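Local coordinates for hypothetical bacterial 6-phosphogluconolactonase (Bacteroides fragilis, PDB 3SCY), which is a putative 6-phosphogluconolactonase, a seven-bladed beta-propeller that probably hydrolyses 6-phosphogluconolactone to 6-phosphogluconate, at residues A[89-101]-A[125-139]. Residues are numbered along the deposited sequence; the frame is centred on the assembly and turned at random.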
ATOM      1  N   LEU A  89      -5.574  18.346   7.783  1.00 22.73           N
ATOM      2  CA  LEU A  89      -6.606  17.541   7.135  1.00 21.58           C
ATOM      3  C   LEU A  89      -7.964  18.051   7.565  1.00 25.56           C
ATOM      4  O   LEU A  89      -8.192  18.222   8.765  1.00 26.85           O
ATOM      5  CB  LEU A  89      -6.463  16.075   7.516  1.00 21.40           C
ATOM      6  CG  LEU A  89      -5.268  15.387   6.898  1.00 24.53           C
ATOM      7  CD1 LEU A  89      -4.831  14.194   7.732  1.00 26.90           C
ATOM      8  CD2 LEU A  89      -5.563  14.978   5.478  1.00 23.64           C
ATOM      9  N   HIS A  90      -8.851  18.317   6.617  1.00 21.10           N
ATOM     10  CA  HIS A  90     -10.191  18.789   6.961  1.00 21.19           C
ATOM     11  C   HIS A  90     -11.171  17.851   6.369  1.00 24.76           C
ATOM     12  O   HIS A  90     -11.312  17.817   5.148  1.00 23.67           O
ATOM     13  CB  HIS A  90     -10.457  20.239   6.486  1.00 23.44           C
ATOM     14  CG  HIS A  90      -9.735  21.283   7.292  1.00 28.64           C
ATOM     15  ND1 HIS A  90      -8.427  21.594   7.040  1.00 30.52           N
ATOM     16  CD2 HIS A  90     -10.183  22.052   8.313  1.00 32.13           C
ATOM     17  CE1 HIS A  90      -8.101  22.535   7.907  1.00 31.34           C
ATOM     18  NE2 HIS A  90      -9.132  22.853   8.692  1.00 32.94           N
ATOM     19  N   LEU A  91     -11.821  17.048   7.208  1.00 22.93           N
ATOM     20  CA  LEU A  91     -12.791  16.069   6.747  1.00 23.64           C
ATOM     21  C   LEU A  91     -13.860  16.725   5.886  1.00 26.54           C
ATOM     22  O   LEU A  91     -14.407  17.778   6.231  1.00 25.70           O
ATOM     23  CB  LEU A  91     -13.431  15.340   7.941  1.00 24.81           C
ATOM     24  CG  LEU A  91     -14.423  14.213   7.625  1.00 28.16           C
ATOM     25  CD1 LEU A  91     -13.730  12.993   6.996  1.00 26.42           C
ATOM     26  CD2 LEU A  91     -15.211  13.826   8.863  1.00 33.75           C
ATOM     27  N   LEU A  92     -14.147  16.081   4.748  1.00 22.07           N
ATOM     28  CA  LEU A  92     -15.199  16.517   3.844  1.00 21.87           C
ATOM     29  C   LEU A  92     -16.415  15.651   4.062  1.00 24.11           C
ATOM     30  O   LEU A  92     -17.515  16.167   4.265  1.00 24.49           O
ATOM     31  CB  LEU A  92     -14.745  16.454   2.379  1.00 21.03           C
ATOM     32  CG  LEU A  92     -13.496  17.279   2.001  1.00 23.14           C
ATOM     33  CD1 LEU A  92     -13.199  17.109   0.515  1.00 24.14           C
ATOM     34  CD2 LEU A  92     -13.663  18.752   2.319  1.00 26.06           C
ATOM     35  N   ASN A  93     -16.219  14.315   3.997  1.00 21.87           N
ATOM     36  CA  ASN A  93     -17.297  13.366   4.239  1.00 20.75           C
ATOM     37  C   ASN A  93     -16.760  11.955   4.356  1.00 22.44           C
ATOM     38  O   ASN A  93     -15.559  11.726   4.204  1.00 21.62           O
ATOM     39  CB  ASN A  93     -18.407  13.451   3.171  1.00 20.19           C
ATOM     40  CG  ASN A  93     -18.087  12.849   1.822  1.00 26.45           C
ATOM     41  OD1 ASN A  93     -16.921  12.702   1.439  1.00 21.58           O
ATOM     42  ND2 ASN A  93     -19.127  12.428   1.113  1.00 28.74           N
ATOM     43  N   THR A  94     -17.671  11.016   4.653  1.00 21.30           N
ATOM     44  CA  THR A  94     -17.385   9.597   4.819  0.50 21.15           C
ATOM     45  C   THR A  94     -18.460   8.815   4.070  1.00 24.14           C
ATOM     46  O   THR A  94     -19.606   9.282   3.977  1.00 26.40           O
ATOM     47  CB  THR A  94     -17.361   9.250   6.333  0.50 28.47           C
ATOM     48  OG1 THR A  94     -16.565  10.201   7.042  0.50 33.49           O
ATOM     49  CG2 THR A  94     -16.860   7.842   6.624  0.50 22.62           C
ATOM     50  N   GLN A  95     -18.100   7.642   3.538  1.00 21.69           N
ATOM     51  CA  GLN A  95     -19.069   6.777   2.866  1.00 21.81           C
ATOM     52  C   GLN A  95     -18.781   5.341   3.256  1.00 24.08           C
ATOM     53  O   GLN A  95     -17.618   4.964   3.352  1.00 22.16           O
ATOM     54  CB  GLN A  95     -19.067   6.944   1.331  1.00 22.41           C
ATOM     55  CG  GLN A  95     -19.413   8.340   0.804  1.00 22.83           C
ATOM     56  CD  GLN A  95     -20.886   8.686   0.863  1.00 27.87           C
ATOM     57  OE1 GLN A  95     -21.719   7.949   1.417  1.00 26.03           O
ATOM     58  NE2 GLN A  95     -21.240   9.829   0.293  1.00 26.62           N
ATOM     59  N   LYS A  96     -19.815   4.528   3.414  1.00 23.73           N
ATOM     60  CA  LYS A  96     -19.675   3.128   3.826  1.00 22.90           C
ATOM     61  C   LYS A  96     -19.203   2.251   2.664  1.00 24.42           C
ATOM     62  O   LYS A  96     -19.618   2.442   1.523  1.00 23.27           O
ATOM     63  CB  LYS A  96     -21.024   2.620   4.386  1.00 26.57           C
ATOM     64  CG  LYS A  96     -21.527   3.422   5.588  1.00 31.94           C
ATOM     65  CD  LYS A  96     -20.637   3.304   6.852  1.00 43.73           C
ATOM     66  CE  LYS A  96     -21.312   3.838   8.102  1.00 60.89           C
ATOM     67  NZ  LYS A  96     -21.406   5.325   8.108  1.00 73.70           N
ATOM     68  N   THR A  97     -18.315   1.293   2.962  1.00 23.26           N
ATOM     69  CA  THR A  97     -17.809   0.398   1.925  1.00 21.08           C
ATOM     70  C   THR A  97     -18.760  -0.745   1.653  1.00 24.63           C
ATOM     71  O   THR A  97     -18.642  -1.366   0.604  1.00 24.04           O
ATOM     72  CB  THR A  97     -16.468  -0.199   2.349  1.00 19.63           C
ATOM     73  OG1 THR A  97     -16.610  -0.829   3.619  1.00 22.68           O
ATOM     74  CG2 THR A  97     -15.389   0.822   2.403  1.00 20.60           C
HETATM   75  N   MSE A  98     -19.588  -1.126   2.660  1.00 23.68           N
HETATM   76  CA  MSE A  98     -20.497  -2.275   2.581  1.00 26.06           C
HETATM   77  C   MSE A  98     -19.666  -3.560   2.330  1.00 28.74           C
HETATM   78  O   MSE A  98     -20.101  -4.505   1.675  1.00 29.60           O
HETATM   79  CB  MSE A  98     -21.600  -2.044   1.559  1.00 28.56           C
HETATM   80  CG  MSE A  98     -22.649  -1.061   2.107  1.00 34.87           C
HETATM   81 SE   MSE A  98     -23.683  -0.274   0.736  0.75 42.59          SE
HETATM   82  CE  MSE A  98     -22.352   0.814  -0.061  1.00 38.06           C
ATOM     83  N   GLY A  99     -18.480  -3.562   2.925  1.00 27.24           N
ATOM     84  CA  GLY A  99     -17.517  -4.650   2.870  1.00 26.40           C
ATOM     85  C   GLY A  99     -16.574  -4.454   4.031  1.00 27.89           C
ATOM     86  O   GLY A  99     -15.955  -3.398   4.160  1.00 26.85           O
ATOM     87  N   ALA A 100     -16.526  -5.440   4.917  1.00 25.52           N
ATOM     88  CA  ALA A 100     -15.765  -5.343   6.150  1.00 25.40           C
ATOM     89  C   ALA A 100     -14.265  -5.278   5.948  1.00 26.54           C
ATOM     90  O   ALA A 100     -13.711  -5.881   5.026  1.00 25.40           O
ATOM     91  CB  ALA A 100     -16.103  -6.506   7.053  1.00 28.03           C
ATOM     92  N   ASP A 101     -13.625  -4.525   6.841  1.00 23.74           N
ATOM     93  CA  ASP A 101     -12.186  -4.303   6.970  1.00 21.55           C
ATOM     94  C   ASP A 101     -11.500  -3.785   5.688  1.00 23.39           C
ATOM     95  O   ASP A 101     -10.520  -4.381   5.211  1.00 21.34           O
ATOM     96  CB  ASP A 101     -11.469  -5.541   7.536  1.00 22.46           C
ATOM     97  CG  ASP A 101     -11.816  -5.786   8.995  1.00 32.26           C
ATOM     98  OD1 ASP A 101     -11.974  -4.795   9.748  1.00 31.29           O
ATOM     99  OD2 ASP A 101     -11.955  -6.960   9.379  1.00 38.11           O
ATOM    100  N   PHE A 125     -16.045   4.032  -5.348  1.00 17.74           N
ATOM    101  CA  PHE A 125     -16.726   5.281  -5.019  1.00 17.77           C
ATOM    102  C   PHE A 125     -16.389   6.330  -6.054  1.00 20.18           C
ATOM    103  O   PHE A 125     -15.205   6.641  -6.199  1.00 19.04           O
ATOM    104  CB  PHE A 125     -16.306   5.837  -3.634  1.00 18.61           C
ATOM    105  CG  PHE A 125     -16.451   4.937  -2.439  1.00 18.62           C
ATOM    106  CD1 PHE A 125     -15.451   4.030  -2.112  1.00 18.39           C
ATOM    107  CD2 PHE A 125     -17.558   5.034  -1.605  1.00 19.60           C
ATOM    108  CE1 PHE A 125     -15.556   3.225  -0.984  1.00 19.96           C
ATOM    109  CE2 PHE A 125     -17.688   4.194  -0.505  1.00 20.92           C
ATOM    110  CZ  PHE A 125     -16.680   3.299  -0.188  1.00 19.49           C
ATOM    111  N   PRO A 126     -17.378   6.971  -6.706  1.00 18.34           N
ATOM    112  CA  PRO A 126     -17.048   8.110  -7.567  1.00 17.65           C
ATOM    113  C   PRO A 126     -16.579   9.281  -6.695  1.00 20.99           C
ATOM    114  O   PRO A 126     -17.059   9.445  -5.565  1.00 20.59           O
ATOM    115  CB  PRO A 126     -18.383   8.463  -8.254  1.00 19.05           C
ATOM    116  CG  PRO A 126     -19.307   7.278  -7.977  1.00 23.18           C
ATOM    117  CD  PRO A 126     -18.834   6.730  -6.643  1.00 19.99           C
ATOM    118  N   ILE A 127     -15.682  10.092  -7.222  1.00 17.48           N
ATOM    119  CA  ILE A 127     -15.204  11.289  -6.519  1.00 17.25           C
ATOM    120  C   ILE A 127     -15.987  12.474  -7.078  1.00 20.56           C
ATOM    121  O   ILE A 127     -16.056  12.648  -8.304  1.00 20.90           O
ATOM    122  CB  ILE A 127     -13.687  11.498  -6.687  1.00 19.10           C
ATOM    123  CG1 ILE A 127     -12.894  10.317  -6.076  1.00 18.44           C
ATOM    124  CG2 ILE A 127     -13.265  12.820  -6.009  1.00 19.85           C
ATOM    125  CD1 ILE A 127     -11.408  10.274  -6.430  1.00 20.38           C
ATOM    126  N   GLY A 128     -16.570  13.278  -6.195  1.00 18.73           N
ATOM    127  CA  GLY A 128     -17.330  14.442  -6.646  1.00 18.48           C
ATOM    128  C   GLY A 128     -16.423  15.567  -7.117  1.00 20.90           C
ATOM    129  O   GLY A 128     -15.201  15.527  -6.927  1.00 20.56           O
ATOM    130  N   GLN A 129     -17.026  16.612  -7.703  1.00 21.77           N
ATOM    131  CA  GLN A 129     -16.277  17.718  -8.266  1.00 20.80           C
ATOM    132  C   GLN A 129     -15.516  18.532  -7.227  1.00 24.60           C
ATOM    133  O   GLN A 129     -14.612  19.278  -7.584  1.00 26.77           O
ATOM    134  CB  GLN A 129     -17.217  18.631  -9.033  1.00 22.14           C
ATOM    135  CG  GLN A 129     -17.696  18.001 -10.328  1.00 25.46           C
ATOM    136  CD  GLN A 129     -18.519  18.969 -11.138  1.00 45.30           C
ATOM    137  OE1 GLN A 129     -18.154  20.132 -11.316  1.00 41.62           O
ATOM    138  NE2 GLN A 129     -19.655  18.505 -11.625  1.00 39.26           N
ATOM    139  N   ASP A 130     -15.903  18.399  -5.955  1.00 21.87           N
ATOM    140  CA  ASP A 130     -15.265  19.076  -4.825  1.00 22.15           C
ATOM    141  C   ASP A 130     -14.259  18.160  -4.108  1.00 24.70           C
ATOM    142  O   ASP A 130     -13.739  18.551  -3.072  1.00 24.79           O
ATOM    143  CB  ASP A 130     -16.365  19.513  -3.826  1.00 24.95           C
ATOM    144  CG  ASP A 130     -17.235  18.378  -3.260  1.00 31.94           C
ATOM    145  OD1 ASP A 130     -17.129  17.231  -3.755  1.00 26.14           O
ATOM    146  OD2 ASP A 130     -18.097  18.660  -2.407  1.00 37.84           O
ATOM    147  N   GLY A 131     -14.033  16.939  -4.612  1.00 21.01           N
ATOM    148  CA  GLY A 131     -13.100  16.007  -3.970  1.00 19.63           C
ATOM    149  C   GLY A 131     -13.734  15.101  -2.924  1.00 20.46           C
ATOM    150  O   GLY A 131     -13.107  14.156  -2.437  1.00 20.32           O
ATOM    151  N   ALA A 132     -14.984  15.379  -2.546  1.00 20.98           N
ATOM    152  CA  ALA A 132     -15.670  14.543  -1.577  1.00 21.20           C
ATOM    153  C   ALA A 132     -16.132  13.238  -2.250  1.00 24.26           C
ATOM    154  O   ALA A 132     -16.161  13.151  -3.482  1.00 24.74           O
ATOM    155  CB  ALA A 132     -16.846  15.308  -0.963  1.00 23.06           C
ATOM    156  N   LEU A 133     -16.498  12.243  -1.459  1.00 20.98           N
ATOM    157  CA  LEU A 133     -16.904  10.961  -2.020  1.00 22.76           C
ATOM    158  C   LEU A 133     -18.387  10.878  -2.275  1.00 24.57           C
ATOM    159  O   LEU A 133     -19.193  11.289  -1.445  1.00 24.32           O
ATOM    160  CB  LEU A 133     -16.547   9.799  -1.073  1.00 23.94           C
ATOM    161  CG  LEU A 133     -15.091   9.559  -0.796  1.00 29.89           C
ATOM    162  CD1 LEU A 133     -14.934   8.884   0.552  1.00 31.31           C
ATOM    163  CD2 LEU A 133     -14.487   8.702  -1.852  1.00 35.02           C
ATOM    164  N   LEU A 134     -18.754  10.272  -3.393  1.00 22.19           N
ATOM    165  CA  LEU A 134     -20.145   9.928  -3.607  1.00 22.68           C
ATOM    166  C   LEU A 134     -20.373   8.563  -2.950  1.00 23.39           C
ATOM    167  O   LEU A 134     -19.425   7.799  -2.728  1.00 21.34           O
ATOM    168  CB  LEU A 134     -20.507   9.868  -5.105  1.00 23.81           C
ATOM    169  CG  LEU A 134     -21.048  11.139  -5.725  1.00 29.01           C
ATOM    170  CD1 LEU A 134     -19.952  12.152  -5.928  1.00 28.15           C
ATOM    171  CD2 LEU A 134     -21.743  10.840  -7.050  1.00 33.33           C
ATOM    172  N   PRO A 135     -21.610   8.195  -2.645  1.00 21.86           N
ATOM    173  CA  PRO A 135     -21.871   6.842  -2.115  1.00 22.17           C
ATOM    174  C   PRO A 135     -21.354   5.765  -3.068  1.00 24.31           C
ATOM    175  O   PRO A 135     -21.254   6.017  -4.267  1.00 24.68           O
ATOM    176  CB  PRO A 135     -23.400   6.789  -2.021  1.00 25.30           C
ATOM    177  CG  PRO A 135     -23.808   8.216  -1.899  1.00 30.01           C
ATOM    178  CD  PRO A 135     -22.863   8.964  -2.791  1.00 24.51           C
ATOM    179  N   ALA A 136     -21.010   4.587  -2.549  1.00 22.39           N
ATOM    180  CA  ALA A 136     -20.455   3.525  -3.398  1.00 23.03           C
ATOM    181  C   ALA A 136     -21.288   3.311  -4.659  1.00 24.62           C
ATOM    182  O   ALA A 136     -22.524   3.334  -4.585  1.00 25.15           O
ATOM    183  CB  ALA A 136     -20.380   2.242  -2.623  1.00 24.38           C
ATOM    184  N   SER A 137     -20.629   3.210  -5.820  1.00 22.02           N
ATOM    185  CA  SER A 137     -21.324   2.959  -7.093  1.00 21.10           C
ATOM    186  C   SER A 137     -21.240   1.489  -7.465  1.00 25.81           C
ATOM    187  O   SER A 137     -22.028   1.029  -8.290  1.00 27.27           O
ATOM    188  CB  SER A 137     -20.750   3.809  -8.221  1.00 22.77           C
ATOM    189  OG  SER A 137     -19.348   3.589  -8.286  1.00 24.12           O
ATOM    190  N   ASP A 138     -20.315   0.726  -6.839  1.00 22.33           N
ATOM    191  CA  ASP A 138     -20.191  -0.712  -7.105  1.00 21.86           C
ATOM    192  C   ASP A 138     -19.548  -1.419  -5.933  1.00 23.51           C
ATOM    193  O   ASP A 138     -18.676  -0.858  -5.286  1.00 23.02           O
ATOM    194  CB  ASP A 138     -19.358  -0.936  -8.375  1.00 23.22           C
ATOM    195  CG  ASP A 138     -19.561  -2.249  -9.102  1.00 29.39           C
ATOM    196  OD1 ASP A 138     -20.481  -3.029  -8.701  1.00 30.56           O
ATOM    197  OD2 ASP A 138     -18.888  -2.460 -10.142  1.00 32.16           O
ATOM    198  N   VAL A 139     -20.027  -2.616  -5.622  1.00 21.58           N
ATOM    199  CA  VAL A 139     -19.468  -3.523  -4.599  1.00 22.47           C
ATOM    200  C   VAL A 139     -19.317  -4.856  -5.327  1.00 28.82           C
ATOM    201  O   VAL A 139     -20.326  -5.432  -5.767  1.00 28.87           O
ATOM    202  CB  VAL A 139     -20.282  -3.632  -3.276  1.00 27.26           C
ATOM    203  CG1 VAL A 139     -19.614  -4.594  -2.279  1.00 27.15           C
ATOM    204  CG2 VAL A 139     -20.478  -2.273  -2.627  1.00 26.70           C
TER
HETATM  205  O   HOH W   1     -21.376   4.143   0.164  1.00 27.30           O
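Asn93 and Gln95 reach from the outermost strand of one blade of the seven-bladed beta-propeller, 88-96, to the backbone of Leu133 in the connection between the last two strands of the next blade; no backbone hydrogen bond joins 89-101 to 125-139, and side-chain amides make the direct link. Asn93 presents both ends of its carboxamide to Leu133, whose O lies in the amide plane: OD1 takes the Leu133 N-H at 3.0 Å, on a lone pair, and ND2 gives a nearly straight bond (164°) back to Leu133 O at 2.8 Å. With CG set between its own backbone N and carbonyl carbon (chi1 75°), the amide is directed toward the 125-139 segment. Gln95 folds back at chi2 (-76°) and brings NE2 to the same Leu133 O at 3.1 Å, but from above the carbonyl plane, whereas Asn93 ND2 lies in it; Leu133 O thus accepts two N-H donors. Gln95 NE2 also lies against Pro135 CD, while CB rests against Phe125 CE2 at 3.6 Å. The Phe125 ring points its edge at the strand end, where Lys96 O and Thr97 CA lie near its plane; Thr97 CG2 touches CZ. Toward the ends the contact turns apolar, with Leu92 CB beside Ala132 CB and the selenomethionine Met98 placing CE 3.5 Å from Ala136 CB. Between Gln95 and Met98 a water bridges the blades, donating to Lys96 O and accepting from Ala136 N, each at 2.8 Å.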